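Local structure of endoglucanase (6VC5) at residues E290-L294 and T306-Y310; S220-I224 and P273-V279; K129-Y134 and L204-F209; T135-P139 and T151-Y157; G47-E53 and R106-Y112. The protein probably hydrolyses internal beta-1,4-glucosidic linkages in cellulose and related beta-glucans, as a glycoside hydrolase family 8 endoglucanase. All blocks are in the same frame, centred on the assembly; numbering follows the deposited sequence.

Overall arrangement
Contacts 1, 2 and 4 are buried, whereas contacts 3 and 5 are only partly so; waters bridge the segments in contacts 3, 4 and 5. Contacts 1 and 2 adjoin: helix 300-313, used by contact 1, packs on helix 274-282 of contact 2, with A309 against A278. Both rest on apolar groups laid over tyrosine rings. Contacts 3 and 4 share the hairpin of strands 128-131 and 134-137, contact 3 using its turn and contact 4 its inner end; their centres are about 13 Å apart. Contact 4 reaches contact 2 through N153 and D222. Contact 5 stands apart, about 40 Å from contact 3 between centres, and combines an aromatic cluster with arginine-carboxylate pairs.

Contact 1: residues E290-L294 and T306-Y310; sequences ELPTL and TMLAY
L291 lays its CD1 methyl squarely over the ring of Y310, 3.8 Å from the centroid and only 7° off the ring normal, a CH-pi contact centred on the face. Its CB lies farther out along the same tyrosine, 3.8 Å from Y310 CZ, and the two side chains run past each other in opposite directions. The phenol ends in a hydrogen bond: Y310 OH donates to P292 O over 2.8 Å, reaching the oxygen from above the carbonyl plane, 43° out of it. Beside that hydroxyl sits T293 CG2. One turn earlier in the helix, at T306 and M307, L294 splits its branches, CD1 touching T306 CG2 at 3.6 Å and CD2 meeting M307 CG at 3.6 Å. The M307 side chain crosses that of L294 at about a right angle. In the next shell, helix 274-282 backs the loop through A278, which touches L291, P292 and A309, while Q7 of helix 4-15 accepts from L294 N. The T306 hydroxyl is bonded to S302 O within its own helix. One directed bond within an apolar surround thus ties the loop 290-294 to helix 300-313, and the tyrosine hydroxyl is satisfied by a neutral backbone carbonyl.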
# COMPACT_ATOMS: atom_id res chain seq x y z
N GLU A 290 -7.46 20.66 6.48
CA GLU A 290 -7.39 19.57 7.44
C GLU A 290 -8.05 18.24 6.97
O GLU A 290 -9.04 18.25 6.28
CB GLU A 290 -7.93 20.05 8.77
CG GLU A 290 -9.20 19.46 9.27
CD GLU A 290 -8.98 18.82 10.58
OE1 GLU A 290 -9.55 17.75 10.83
OE2 GLU A 290 -8.20 19.41 11.38
N LEU A 291 -7.51 17.12 7.42
CA LEU A 291 -7.95 15.85 6.89
C LEU A 291 -9.44 15.57 7.02
O LEU A 291 -10.10 15.86 7.96
CB LEU A 291 -7.15 14.70 7.49
CG LEU A 291 -5.65 14.61 7.17
CD1 LEU A 291 -5.02 13.45 7.92
CD2 LEU A 291 -5.33 14.49 5.69
N PRO A 292 -9.94 14.87 6.01
CA PRO A 292 -11.33 14.42 6.03
C PRO A 292 -11.50 13.45 7.19
O PRO A 292 -10.53 12.93 7.66
CB PRO A 292 -11.48 13.65 4.70
CG PRO A 292 -10.36 14.08 3.84
CD PRO A 292 -9.29 14.67 4.71
N THR A 293 -12.72 13.31 7.68
CA THR A 293 -12.99 12.38 8.75
C THR A 293 -13.81 11.17 8.30
O THR A 293 -14.56 11.24 7.38
CB THR A 293 -13.69 13.05 9.92
OG1 THR A 293 -14.81 13.78 9.43
CG2 THR A 293 -12.73 14.00 10.63
N LEU A 294 -13.62 10.06 8.98
CA LEU A 294 -14.18 8.81 8.49
C LEU A 294 -15.69 8.71 8.62
O LEU A 294 -16.30 7.87 7.95
CB LEU A 294 -13.53 7.62 9.19
CG LEU A 294 -12.41 6.98 8.38
CD1 LEU A 294 -11.23 7.94 8.22
CD2 LEU A 294 -11.98 5.69 9.05
N THR A 306 -7.88 7.36 3.76
CA THR A 306 -7.87 8.47 4.70
C THR A 306 -7.15 8.09 5.99
O THR A 306 -6.33 8.86 6.50
CB THR A 306 -9.32 8.89 4.97
OG1 THR A 306 -9.92 9.31 3.73
CG2 THR A 306 -9.38 10.07 5.96
N MET A 307 -7.41 6.88 6.52
CA MET A 307 -6.69 6.44 7.71
C MET A 307 -5.19 6.39 7.48
O MET A 307 -4.41 6.79 8.35
CB MET A 307 -7.18 5.06 8.15
CG MET A 307 -8.48 5.02 8.90
SD MET A 307 -8.47 5.69 10.59
CE MET A 307 -6.75 5.86 11.07
N LEU A 308 -4.75 5.88 6.31
CA LEU A 308 -3.33 5.87 5.99
C LEU A 308 -2.75 7.28 6.04
O LEU A 308 -1.62 7.49 6.52
CB LEU A 308 -3.15 5.29 4.59
CG LEU A 308 -3.06 3.80 4.26
CD1 LEU A 308 -1.87 3.07 4.88
CD2 LEU A 308 -4.38 3.09 4.56
N ALA A 309 -3.51 8.27 5.57
CA ALA A 309 -3.05 9.66 5.64
C ALA A 309 -2.91 10.16 7.08
O ALA A 309 -1.97 10.91 7.38
CB ALA A 309 -3.98 10.56 4.85
N TYR A 310 -3.84 9.80 7.97
CA TYR A 310 -3.72 10.14 9.38
C TYR A 310 -2.45 9.56 9.98
O TYR A 310 -1.75 10.23 10.75
CB TYR A 310 -4.92 9.62 10.18
CG TYR A 310 -6.11 10.55 10.19
CD1 TYR A 310 -6.22 11.56 11.15
CD2 TYR A 310 -7.12 10.42 9.26
CE1 TYR A 310 -7.31 12.42 11.16
CE2 TYR A 310 -8.21 11.28 9.26
CZ TYR A 310 -8.30 12.27 10.21
OH TYR A 310 -9.39 13.12 10.19

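Contact 2: residues S220-I224 and P273-V279; sequences SYDAI and PPGYLAV
Y276 and I224 make the main CH-pi contact: I224 CG1 stands 3.9 Å from the centroid of the Y276 ring, 10° off its normal. With CG1 anti to the backbone N (chi1 -178°), the isoleucine chain extends across that face, and CD1 continues to Y276 CD2 at 3.9 Å. A second ring contact is offset edge-to-face. Here the edge of Y276 points at the face of Y221, the planes 64° apart, and the phenol oxygen leads: Y276 OH lies over the Y221 ring toward its rim, 3.2 Å from Y221 CD1. Purely apolar touches fill in around these, with I224 CD1 4.0 Å from V279 CG1 and Y221 CE1 4.4 Å from P273 CD. The polar groups bond to residues outside the two segments. Y276 OH is hydrogen-bonded to G258 O, S220 OG to D198, and Y221 O to the hydroxyl of Y301, whose ring also meets Y221 edge-to-face. The buried hydroxyl of Y276 is thus satisfied by a backbone carbonyl. The arrangement joins the lead-in to helix 225-232 with the first turns of helix 274-282, an aromatic-rich junction between helix ends consistent with the (alpha/alpha)6 barrel of family 8 glycoside hydrolases.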
# COMPACT_ATOMS: atom_id res chain seq x y z
N SER A 220 -4.57 6.13 -10.97
CA SER A 220 -5.84 6.02 -10.29
C SER A 220 -5.72 5.38 -8.90
O SER A 220 -4.94 5.81 -8.12
CB SER A 220 -6.90 5.33 -11.16
OG SER A 220 -6.79 3.95 -11.26
N TYR A 221 -6.52 4.37 -8.64
CA TYR A 221 -6.75 3.92 -7.30
C TYR A 221 -5.58 3.20 -6.65
O TYR A 221 -5.52 3.11 -5.46
CB TYR A 221 -8.02 3.07 -7.27
CG TYR A 221 -9.21 3.86 -7.69
CD1 TYR A 221 -9.89 4.60 -6.79
CD2 TYR A 221 -9.63 3.88 -8.99
CE1 TYR A 221 -10.97 5.34 -7.15
CE2 TYR A 221 -10.72 4.64 -9.37
CZ TYR A 221 -11.38 5.36 -8.44
OH TYR A 221 -12.49 6.13 -8.71
N ASP A 222 -4.64 2.72 -7.46
CA ASP A 222 -3.38 2.19 -6.94
C ASP A 222 -2.32 3.29 -6.79
O ASP A 222 -1.76 3.49 -5.73
CB ASP A 222 -2.81 1.14 -7.90
CG ASP A 222 -3.62 -0.15 -7.98
OD1 ASP A 222 -4.65 -0.17 -8.69
OD2 ASP A 222 -3.21 -1.17 -7.41
N ALA A 223 -2.10 4.02 -7.87
CA ALA A 223 -1.00 4.96 -7.96
C ALA A 223 -1.11 6.12 -6.98
O ALA A 223 -0.13 6.71 -6.65
CB ALA A 223 -0.81 5.46 -9.39
N ILE A 224 -2.30 6.37 -6.48
CA ILE A 224 -2.49 7.50 -5.61
C ILE A 224 -1.83 7.18 -4.29
O ILE A 224 -1.38 8.11 -3.64
CB ILE A 224 -4.01 7.71 -5.32
CG1 ILE A 224 -4.28 8.94 -4.45
CG2 ILE A 224 -4.58 6.49 -4.62
CD1 ILE A 224 -3.93 10.23 -5.14
N PRO A 273 -12.82 10.09 -4.42
CA PRO A 273 -13.33 10.09 -3.04
C PRO A 273 -12.45 10.94 -2.14
O PRO A 273 -11.34 11.34 -2.53
CB PRO A 273 -13.24 8.61 -2.65
CG PRO A 273 -12.04 8.13 -3.42
CD PRO A 273 -12.14 8.82 -4.76
N PRO A 274 -12.91 11.22 -0.91
CA PRO A 274 -12.13 12.06 0.01
C PRO A 274 -10.75 11.54 0.34
O PRO A 274 -9.87 12.34 0.69
CB PRO A 274 -13.00 12.12 1.27
CG PRO A 274 -14.38 11.85 0.79
CD PRO A 274 -14.27 10.96 -0.41
N GLY A 275 -10.51 10.23 0.25
CA GLY A 275 -9.16 9.74 0.49
C GLY A 275 -8.12 10.34 -0.43
O GLY A 275 -6.96 10.53 -0.04
N TYR A 276 -8.49 10.65 -1.69
CA TYR A 276 -7.51 11.31 -2.55
C TYR A 276 -7.19 12.71 -2.04
O TYR A 276 -6.06 13.18 -2.16
CB TYR A 276 -8.03 11.49 -3.97
CG TYR A 276 -7.98 10.31 -4.89
CD1 TYR A 276 -8.27 9.02 -4.45
CD2 TYR A 276 -7.69 10.49 -6.24
CE1 TYR A 276 -8.26 7.94 -5.34
CE2 TYR A 276 -7.68 9.42 -7.13
CZ TYR A 276 -7.97 8.15 -6.68
OH TYR A 276 -7.96 7.09 -7.56
N LEU A 277 -8.21 13.41 -1.54
CA LEU A 277 -7.97 14.73 -0.97
C LEU A 277 -7.04 14.64 0.23
O LEU A 277 -6.19 15.52 0.43
CB LEU A 277 -9.31 15.37 -0.59
CG LEU A 277 -9.29 16.73 0.09
CD1 LEU A 277 -8.69 17.77 -0.82
CD2 LEU A 277 -10.71 17.11 0.46
N ALA A 278 -7.18 13.58 1.03
CA ALA A 278 -6.25 13.37 2.13
C ALA A 278 -4.81 13.25 1.63
O ALA A 278 -3.90 13.88 2.17
CB ALA A 278 -6.65 12.12 2.91
N VAL A 279 -4.59 12.45 0.58
CA VAL A 279 -3.25 12.32 -0.00
C VAL A 279 -2.76 13.66 -0.55
O VAL A 279 -1.61 14.05 -0.32
CB VAL A 279 -3.26 11.23 -1.09
CG1 VAL A 279 -1.90 11.19 -1.78
CG2 VAL A 279 -3.57 9.86 -0.47

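Contact 3: residues K129-Y134 and L204-F209; sequences KSVGPY and LHTNAF
The tip of a beta hairpin, a type II' turn running from V131 to Y134, meets the connection L204-F209 between strands 200-203 and 209-211 of the neighbouring three-stranded sheet. G132 takes the positive phi of this turn, and V131 and Y134 close it with two backbone bonds. N207, also at positive phi, presents its amide to the turn: OD1 is 3.9 Å from G132 CA, and ND2 is 3.7 Å from P133 CD. The same amide lies against Y134, with N207 OD1 3.8 Å from Y134 CE2 and the ring and amide planes 35° apart. Beyond it Y134 OH reaches F209 CZ at 3.7 Å, the two aromatic side chains coming from opposite directions. On the other flank V131 CG1 packs on L204 CD2 at 3.8 Å, the two side chains crossing at about a right angle. A water accepts from G132 N at 3.0 Å and donates to L204 O at 3.1 Å. The polar link between the two backbones is thus a single bridging water, while the direct touches are van der Waals contacts.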
# COMPACT_ATOMS: atom_id res chain seq x y z
N LYS A 129 13.67 -9.42 -7.84
CA LYS A 129 14.24 -9.95 -9.07
C LYS A 129 15.21 -8.94 -9.65
O LYS A 129 14.98 -7.73 -9.57
CB LYS A 129 13.11 -10.23 -10.08
CG LYS A 129 13.58 -10.63 -11.47
CD LYS A 129 13.71 -12.14 -11.60
CE LYS A 129 14.36 -12.50 -12.92
NZ LYS A 129 13.35 -12.73 -13.99
N SER A 130 16.32 -9.42 -10.21
CA SER A 130 17.25 -8.55 -10.93
C SER A 130 16.67 -8.26 -12.31
O SER A 130 16.37 -9.19 -13.07
CB SER A 130 18.62 -9.21 -11.05
OG SER A 130 19.16 -9.47 -9.77
N VAL A 131 16.51 -6.97 -12.63
CA VAL A 131 15.96 -6.51 -13.90
C VAL A 131 16.84 -5.36 -14.38
O VAL A 131 16.88 -4.30 -13.76
CB VAL A 131 14.51 -6.03 -13.74
CG1 VAL A 131 14.04 -5.33 -15.02
CG2 VAL A 131 13.61 -7.19 -13.39
N GLY A 132 17.55 -5.57 -15.49
CA GLY A 132 18.49 -4.57 -15.94
C GLY A 132 19.45 -4.19 -14.83
O GLY A 132 20.03 -5.06 -14.18
N PRO A 133 19.60 -2.90 -14.57
CA PRO A 133 20.48 -2.45 -13.48
C PRO A 133 19.82 -2.40 -12.11
O PRO A 133 20.43 -1.86 -11.18
CB PRO A 133 20.86 -1.04 -13.94
CG PRO A 133 19.58 -0.54 -14.60
CD PRO A 133 18.96 -1.76 -15.26
N TYR A 134 18.61 -2.94 -11.96
CA TYR A 134 17.82 -2.79 -10.74
C TYR A 134 17.61 -4.13 -10.05
O TYR A 134 17.69 -5.20 -10.66
CB TYR A 134 16.42 -2.25 -11.07
CG TYR A 134 16.38 -1.04 -11.95
CD1 TYR A 134 16.90 0.17 -11.52
CD2 TYR A 134 15.81 -1.10 -13.22
CE1 TYR A 134 16.86 1.29 -12.33
CE2 TYR A 134 15.77 0.01 -14.03
CZ TYR A 134 16.29 1.21 -13.58
OH TYR A 134 16.24 2.32 -14.39
N LEU A 204 12.43 -6.91 -20.26
CA LEU A 204 13.60 -7.58 -19.70
C LEU A 204 14.76 -7.67 -20.69
O LEU A 204 15.90 -7.91 -20.27
CB LEU A 204 13.23 -8.98 -19.23
CG LEU A 204 12.15 -9.05 -18.14
CD1 LEU A 204 12.04 -10.48 -17.65
CD2 LEU A 204 12.44 -8.09 -17.00
N HIS A 205 14.48 -7.51 -21.98
CA HIS A 205 15.52 -7.59 -23.00
C HIS A 205 16.11 -6.24 -23.38
O HIS A 205 17.18 -6.21 -24.01
CB HIS A 205 14.97 -8.24 -24.27
CG HIS A 205 14.35 -9.59 -24.03
ND1 HIS A 205 15.03 -10.62 -23.41
CD2 HIS A 205 13.11 -10.06 -24.30
CE1 HIS A 205 14.23 -11.67 -23.32
NE2 HIS A 205 13.07 -11.36 -23.85
N THR A 206 15.46 -5.13 -23.06
CA THR A 206 15.95 -3.80 -23.44
C THR A 206 16.01 -2.81 -22.28
O THR A 206 16.67 -1.77 -22.42
CB THR A 206 15.06 -3.16 -24.51
OG1 THR A 206 13.76 -2.90 -23.95
CG2 THR A 206 14.92 -4.06 -25.74
N ASN A 207 15.31 -3.06 -21.18
CA ASN A 207 15.15 -2.12 -20.06
C ASN A 207 14.25 -0.94 -20.39
O ASN A 207 14.23 0.04 -19.63
CB ASN A 207 16.48 -1.65 -19.46
CG ASN A 207 16.34 -1.25 -18.00
OD1 ASN A 207 15.81 -2.01 -17.19
ND2 ASN A 207 16.81 -0.05 -17.67
N ALA A 208 13.51 -0.98 -21.50
CA ALA A 208 12.58 0.09 -21.81
C ALA A 208 11.36 0.04 -20.88
O ALA A 208 10.85 -1.04 -20.57
CB ALA A 208 12.10 -0.01 -23.26
N PHE A 209 10.89 1.22 -20.47
CA PHE A 209 9.76 1.38 -19.56
C PHE A 209 8.50 1.74 -20.34
O PHE A 209 8.54 2.55 -21.27
CB PHE A 209 10.01 2.54 -18.60
CG PHE A 209 10.93 2.24 -17.44
CD1 PHE A 209 12.11 1.51 -17.60
CD2 PHE A 209 10.64 2.75 -16.19
CE1 PHE A 209 12.96 1.27 -16.51
CE2 PHE A 209 11.48 2.51 -15.11
CZ PHE A 209 12.65 1.77 -15.27
O HOH W 1 16.63 -7.84 -17.25

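Contact 4: residues T135-P139 and T151-Y157; sequences TVLLP and TLNLSYY
Strand 134-137 runs out at L137, while the chain from T151 leaves strand 149-152 and turns through a 3-10 segment at 154-156, with Y156 N bonded to N153 O. The two backbones are joined by water rather than by ladder bonds: one water donates to L137 O (2.7 Å) and accepts from N153 N (3.0 Å). A side chain provides the direct link. L137 N donates to Y157 OH over 3.0 Å at 160°, and that hydroxyl donates to a second water, 2.7 Å from Y157 OH, which donates to T135 O. Strand 134-137 forms a hairpin with 128-131, and 149-152 is an outer strand of a three-stranded antiparallel sheet with 200-203 and 209-211, in an otherwise mainly helical enzyme; L152 pairs through its backbone with L200. L137 CB leans over the face of the Y157 ring, 4.0 Å from the centroid and 29° off the normal. L152 packs on V136, its CD2 3.9 Å from V136 CG2, the side chains crossing at about a right angle. P139 meets Y156 with CB 3.7 Å from Y156 CD2, and P139 O lies at the ring edge, near its plane, while N153 CB covers one face of that ring. P139 CD sits close to T151 O, a buried carbonyl oxygen with no polar partner. N153 ND2 is hydrogen-bonded to D222 OD2, and S155 OG donates to N153 OD1.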
# COMPACT_ATOMS: atom_id res chain seq x y z
N THR A 135 17.27 -4.04 -8.77
CA THR A 135 16.58 -5.10 -8.05
C THR A 135 15.17 -4.58 -7.81
O THR A 135 15.01 -3.53 -7.19
CB THR A 135 17.26 -5.40 -6.72
OG1 THR A 135 18.60 -5.85 -6.97
CG2 THR A 135 16.49 -6.47 -5.98
N VAL A 136 14.17 -5.29 -8.33
CA VAL A 136 12.79 -4.82 -8.29
C VAL A 136 11.98 -5.64 -7.30
O VAL A 136 12.33 -6.77 -6.95
CB VAL A 136 12.09 -4.81 -9.67
CG1 VAL A 136 12.92 -4.03 -10.69
CG2 VAL A 136 11.82 -6.23 -10.13
N LEU A 137 10.88 -5.04 -6.84
CA LEU A 137 9.91 -5.69 -5.97
C LEU A 137 8.71 -6.13 -6.81
O LEU A 137 7.98 -5.29 -7.35
CB LEU A 137 9.46 -4.69 -4.91
CG LEU A 137 8.60 -5.25 -3.79
CD1 LEU A 137 9.46 -6.12 -2.87
CD2 LEU A 137 7.97 -4.10 -3.01
N LEU A 138 8.50 -7.46 -6.91
CA LEU A 138 7.39 -8.01 -7.69
C LEU A 138 6.07 -7.85 -6.93
O LEU A 138 6.05 -7.95 -5.70
CB LEU A 138 7.63 -9.49 -7.95
CG LEU A 138 8.91 -9.85 -8.67
CD1 LEU A 138 9.10 -11.37 -8.73
CD2 LEU A 138 8.85 -9.25 -10.07
N PRO A 139 4.97 -7.60 -7.64
CA PRO A 139 3.67 -7.43 -6.96
C PRO A 139 3.05 -8.73 -6.48
O PRO A 139 2.10 -8.67 -5.69
CB PRO A 139 2.76 -6.79 -8.03
CG PRO A 139 3.62 -6.55 -9.22
CD PRO A 139 4.89 -7.29 -9.08
N THR A 151 5.97 -6.80 -14.76
CA THR A 151 4.98 -5.80 -14.38
C THR A 151 5.19 -5.43 -12.93
O THR A 151 5.26 -6.30 -12.06
CB THR A 151 3.57 -6.36 -14.55
OG1 THR A 151 3.36 -6.73 -15.93
CG2 THR A 151 2.51 -5.32 -14.10
N LEU A 152 5.29 -4.13 -12.65
CA LEU A 152 5.43 -3.66 -11.29
C LEU A 152 4.25 -2.78 -10.93
O LEU A 152 3.69 -2.08 -11.78
CB LEU A 152 6.73 -2.84 -11.12
CG LEU A 152 8.04 -3.49 -11.54
CD1 LEU A 152 9.21 -2.53 -11.31
CD2 LEU A 152 8.25 -4.79 -10.77
N ASN A 153 3.86 -2.83 -9.67
CA ASN A 153 2.90 -1.88 -9.12
C ASN A 153 3.69 -0.99 -8.17
O ASN A 153 4.13 -1.44 -7.11
CB ASN A 153 1.77 -2.61 -8.41
CG ASN A 153 0.63 -1.71 -8.07
OD1 ASN A 153 0.84 -0.60 -7.57
ND2 ASN A 153 -0.59 -2.14 -8.37
N LEU A 154 3.90 0.27 -8.57
CA LEU A 154 4.76 1.15 -7.77
C LEU A 154 4.15 1.44 -6.41
O LEU A 154 4.87 1.69 -5.44
CB LEU A 154 5.06 2.43 -8.55
CG LEU A 154 5.82 2.21 -9.87
CD1 LEU A 154 5.98 3.53 -10.62
CD2 LEU A 154 7.16 1.55 -9.61
N SER A 155 2.82 1.40 -6.29
CA SER A 155 2.17 1.59 -5.00
C SER A 155 2.38 0.43 -4.05
O SER A 155 2.02 0.55 -2.88
CB SER A 155 0.66 1.82 -5.18
OG SER A 155 -0.03 0.60 -5.43
N TYR A 156 2.95 -0.69 -4.51
CA TYR A 156 3.27 -1.76 -3.58
C TYR A 156 4.60 -1.53 -2.88
O TYR A 156 4.95 -2.30 -1.98
CB TYR A 156 3.26 -3.13 -4.27
CG TYR A 156 1.90 -3.67 -4.68
CD1 TYR A 156 0.78 -2.85 -4.76
CD2 TYR A 156 1.74 -5.01 -5.00
CE1 TYR A 156 -0.46 -3.34 -5.16
CE2 TYR A 156 0.51 -5.52 -5.40
CZ TYR A 156 -0.59 -4.69 -5.48
OH TYR A 156 -1.80 -5.20 -5.88
N TYR A 157 5.36 -0.50 -3.28
CA TYR A 157 6.55 -0.08 -2.55
C TYR A 157 6.07 0.69 -1.32
O TYR A 157 6.03 1.92 -1.28
CB TYR A 157 7.44 0.79 -3.42
CG TYR A 157 8.32 0.03 -4.39
CD1 TYR A 157 9.66 -0.21 -4.10
CD2 TYR A 157 7.81 -0.44 -5.59
CE1 TYR A 157 10.47 -0.89 -4.99
CE2 TYR A 157 8.61 -1.13 -6.49
CZ TYR A 157 9.94 -1.35 -6.18
OH TYR A 157 10.74 -2.03 -7.08
O HOH W 2 13.37 -1.69 -6.44
O HOH W 3 5.61 -4.02 -7.60

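Contact 5: residues G47-E53 and R106-Y112; sequences GDQAAFE and RWKRADY
W107 and Q49 form the tight part of the contact. The glutamine amide lies flat on the indole, planes 7° apart, and Q49 CG sits 3.7 Å from the centroid of the W107 six-membered ring in a CH-pi contact. With CG anti to the backbone N (chi1 -168°) and the chain extended beyond it, Q49 slides along this face; R106 CG covers the opposite one. Toward the interior, the indole turns its edge to the face of F52, with W107 CZ3 3.8 Å from F52 CG and planes 63° apart, while F52 CE2 lies over a face of Y112. Helices 33-46 and 90-106 back F52 from within. The outer side is looser and wetter. E53 OE1 and R109 NH1 make a long salt bridge at 3.7 Å, but R109 is gripped by its neighbour D111 side-on, NE to OD1 at 2.8 Å and NH2 to OD2. A water donates to G47 O and accepts from W107 NE1, 3.0 Å from that nitrogen. G47, the C-prime residue of a Schellman motif, ends helix 33-46, and D48 caps helix 49-62 through A51 N. Two helix-to-helix corners are thus locked by an F52-W107-Y112 aromatic cluster, in keeping with the helical barrel of this family.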
# COMPACT_ATOMS: atom_id res chain seq x y z
N GLY A 47 -3.44 1.75 19.28
CA GLY A 47 -3.27 1.13 20.58
C GLY A 47 -4.37 0.19 21.00
O GLY A 47 -4.59 0.00 22.20
N ASP A 48 -5.07 -0.43 20.05
CA ASP A 48 -6.20 -1.33 20.34
C ASP A 48 -5.70 -2.77 20.23
O ASP A 48 -5.82 -3.43 19.19
CB ASP A 48 -7.34 -1.03 19.36
CG ASP A 48 -8.61 -1.82 19.66
OD1 ASP A 48 -8.60 -2.71 20.54
OD2 ASP A 48 -9.64 -1.55 19.01
N GLN A 49 -5.11 -3.26 21.33
CA GLN A 49 -4.48 -4.57 21.28
C GLN A 49 -5.50 -5.70 21.14
O GLN A 49 -5.22 -6.71 20.48
CB GLN A 49 -3.57 -4.79 22.49
CG GLN A 49 -2.70 -6.02 22.30
CD GLN A 49 -1.60 -6.14 23.34
OE1 GLN A 49 -1.58 -5.41 24.34
NE2 GLN A 49 -0.67 -7.06 23.10
N ALA A 50 -6.67 -5.57 21.77
CA ALA A 50 -7.67 -6.63 21.66
C ALA A 50 -8.08 -6.83 20.21
O ALA A 50 -8.27 -7.97 19.77
CB ALA A 50 -8.89 -6.28 22.52
N ALA A 51 -8.21 -5.74 19.46
CA ALA A 51 -8.54 -5.88 18.05
C ALA A 51 -7.35 -6.43 17.26
O ALA A 51 -7.52 -7.35 16.45
CB ALA A 51 -8.99 -4.53 17.46
N PHE A 52 -6.15 -5.88 17.49
CA PHE A 52 -4.97 -6.33 16.75
C PHE A 52 -4.81 -7.83 16.87
O PHE A 52 -4.61 -8.53 15.86
CB PHE A 52 -3.71 -5.64 17.29
CG PHE A 52 -2.46 -6.06 16.55
CD1 PHE A 52 -2.00 -5.31 15.47
CD2 PHE A 52 -1.79 -7.23 16.88
CE1 PHE A 52 -0.88 -5.69 14.76
CE2 PHE A 52 -0.67 -7.63 16.15
CZ PHE A 52 -0.22 -6.86 15.09
N GLU A 53 -4.92 -8.35 18.10
CA GLU A 53 -4.66 -9.76 18.37
C GLU A 53 -5.53 -10.67 17.52
O GLU A 53 -5.04 -11.63 16.91
CB GLU A 53 -4.87 -10.04 19.87
CG GLU A 53 -4.07 -11.21 20.44
CD GLU A 53 -3.58 -10.95 21.87
OE1 GLU A 53 -2.80 -11.77 22.41
OE2 GLU A 53 -3.98 -9.91 22.45
N ARG A 106 5.59 -1.73 20.39
CA ARG A 106 4.80 -0.98 21.36
C ARG A 106 4.32 -1.84 22.53
O ARG A 106 4.19 -1.34 23.65
CB ARG A 106 3.62 -0.31 20.65
CG ARG A 106 2.29 -0.94 20.94
CD ARG A 106 1.39 0.06 21.60
NE ARG A 106 0.80 0.92 20.60
CZ ARG A 106 0.24 2.11 20.83
NH1 ARG A 106 -0.25 2.79 19.81
NH2 ARG A 106 0.17 2.60 22.05
N TRP A 107 4.08 -3.13 22.29
CA TRP A 107 3.59 -4.03 23.34
C TRP A 107 4.67 -4.98 23.85
O TRP A 107 4.37 -5.87 24.65
CB TRP A 107 2.33 -4.77 22.89
CG TRP A 107 1.15 -3.83 22.66
CD1 TRP A 107 0.68 -2.87 23.51
CD2 TRP A 107 0.32 -3.76 21.48
NE1 TRP A 107 -0.39 -2.22 22.94
CE2 TRP A 107 -0.63 -2.75 21.70
CE3 TRP A 107 0.29 -4.47 20.28
CZ2 TRP A 107 -1.60 -2.41 20.75
CZ3 TRP A 107 -0.68 -4.14 19.34
CH2 TRP A 107 -1.61 -3.12 19.58
N LYS A 108 5.92 -4.81 23.40
CA LYS A 108 7.06 -5.58 23.91
C LYS A 108 6.90 -7.07 23.65
O LYS A 108 7.18 -7.91 24.52
CB LYS A 108 7.33 -5.29 25.40
CG LYS A 108 7.45 -3.80 25.73
CD LYS A 108 7.53 -3.57 27.24
CE LYS A 108 6.16 -3.71 27.88
NZ LYS A 108 5.10 -3.02 27.08
N ARG A 109 6.44 -7.41 22.45
CA ARG A 109 6.08 -8.78 22.08
C ARG A 109 7.10 -9.28 21.06
O ARG A 109 6.99 -8.99 19.86
CB ARG A 109 4.68 -8.81 21.49
CG ARG A 109 3.58 -8.72 22.53
CD ARG A 109 3.41 -10.05 23.26
NE ARG A 109 2.91 -11.11 22.39
CZ ARG A 109 1.63 -11.44 22.28
NH1 ARG A 109 0.72 -10.78 22.99
NH2 ARG A 109 1.26 -12.42 21.47
N ALA A 110 8.09 -10.03 21.54
CA ALA A 110 9.15 -10.52 20.67
C ALA A 110 8.62 -11.45 19.59
O ALA A 110 9.21 -11.53 18.50
CB ALA A 110 10.24 -11.21 21.50
N ASP A 111 7.52 -12.15 19.87
CA ASP A 111 6.94 -13.04 18.87
C ASP A 111 6.41 -12.26 17.67
O ASP A 111 6.50 -12.74 16.53
CB ASP A 111 5.85 -13.92 19.50
CG ASP A 111 4.76 -13.10 20.15
OD1 ASP A 111 5.07 -12.29 21.06
OD2 ASP A 111 3.58 -13.27 19.76
N TYR A 112 5.85 -11.07 17.90
CA TYR A 112 5.37 -10.26 16.77
C TYR A 112 6.54 -9.77 15.93
O TYR A 112 6.44 -9.70 14.70
CB TYR A 112 4.53 -9.09 17.27
CG TYR A 112 3.15 -9.43 17.84
CD1 TYR A 112 2.52 -10.62 17.54
CD2 TYR A 112 2.49 -8.52 18.66
CE1 TYR A 112 1.25 -10.91 18.05
CE2 TYR A 112 1.23 -8.79 19.18
CZ TYR A 112 0.62 -9.99 18.87
OH TYR A 112 -0.63 -10.27 19.37
O HOH W 4 -2.26 -0.10 23.98
O HOH W 5 0.74 -8.34 24.74
O HOH W 6 -2.32 -12.46 18.07
O HOH W 7 -1.24 -13.36 19.98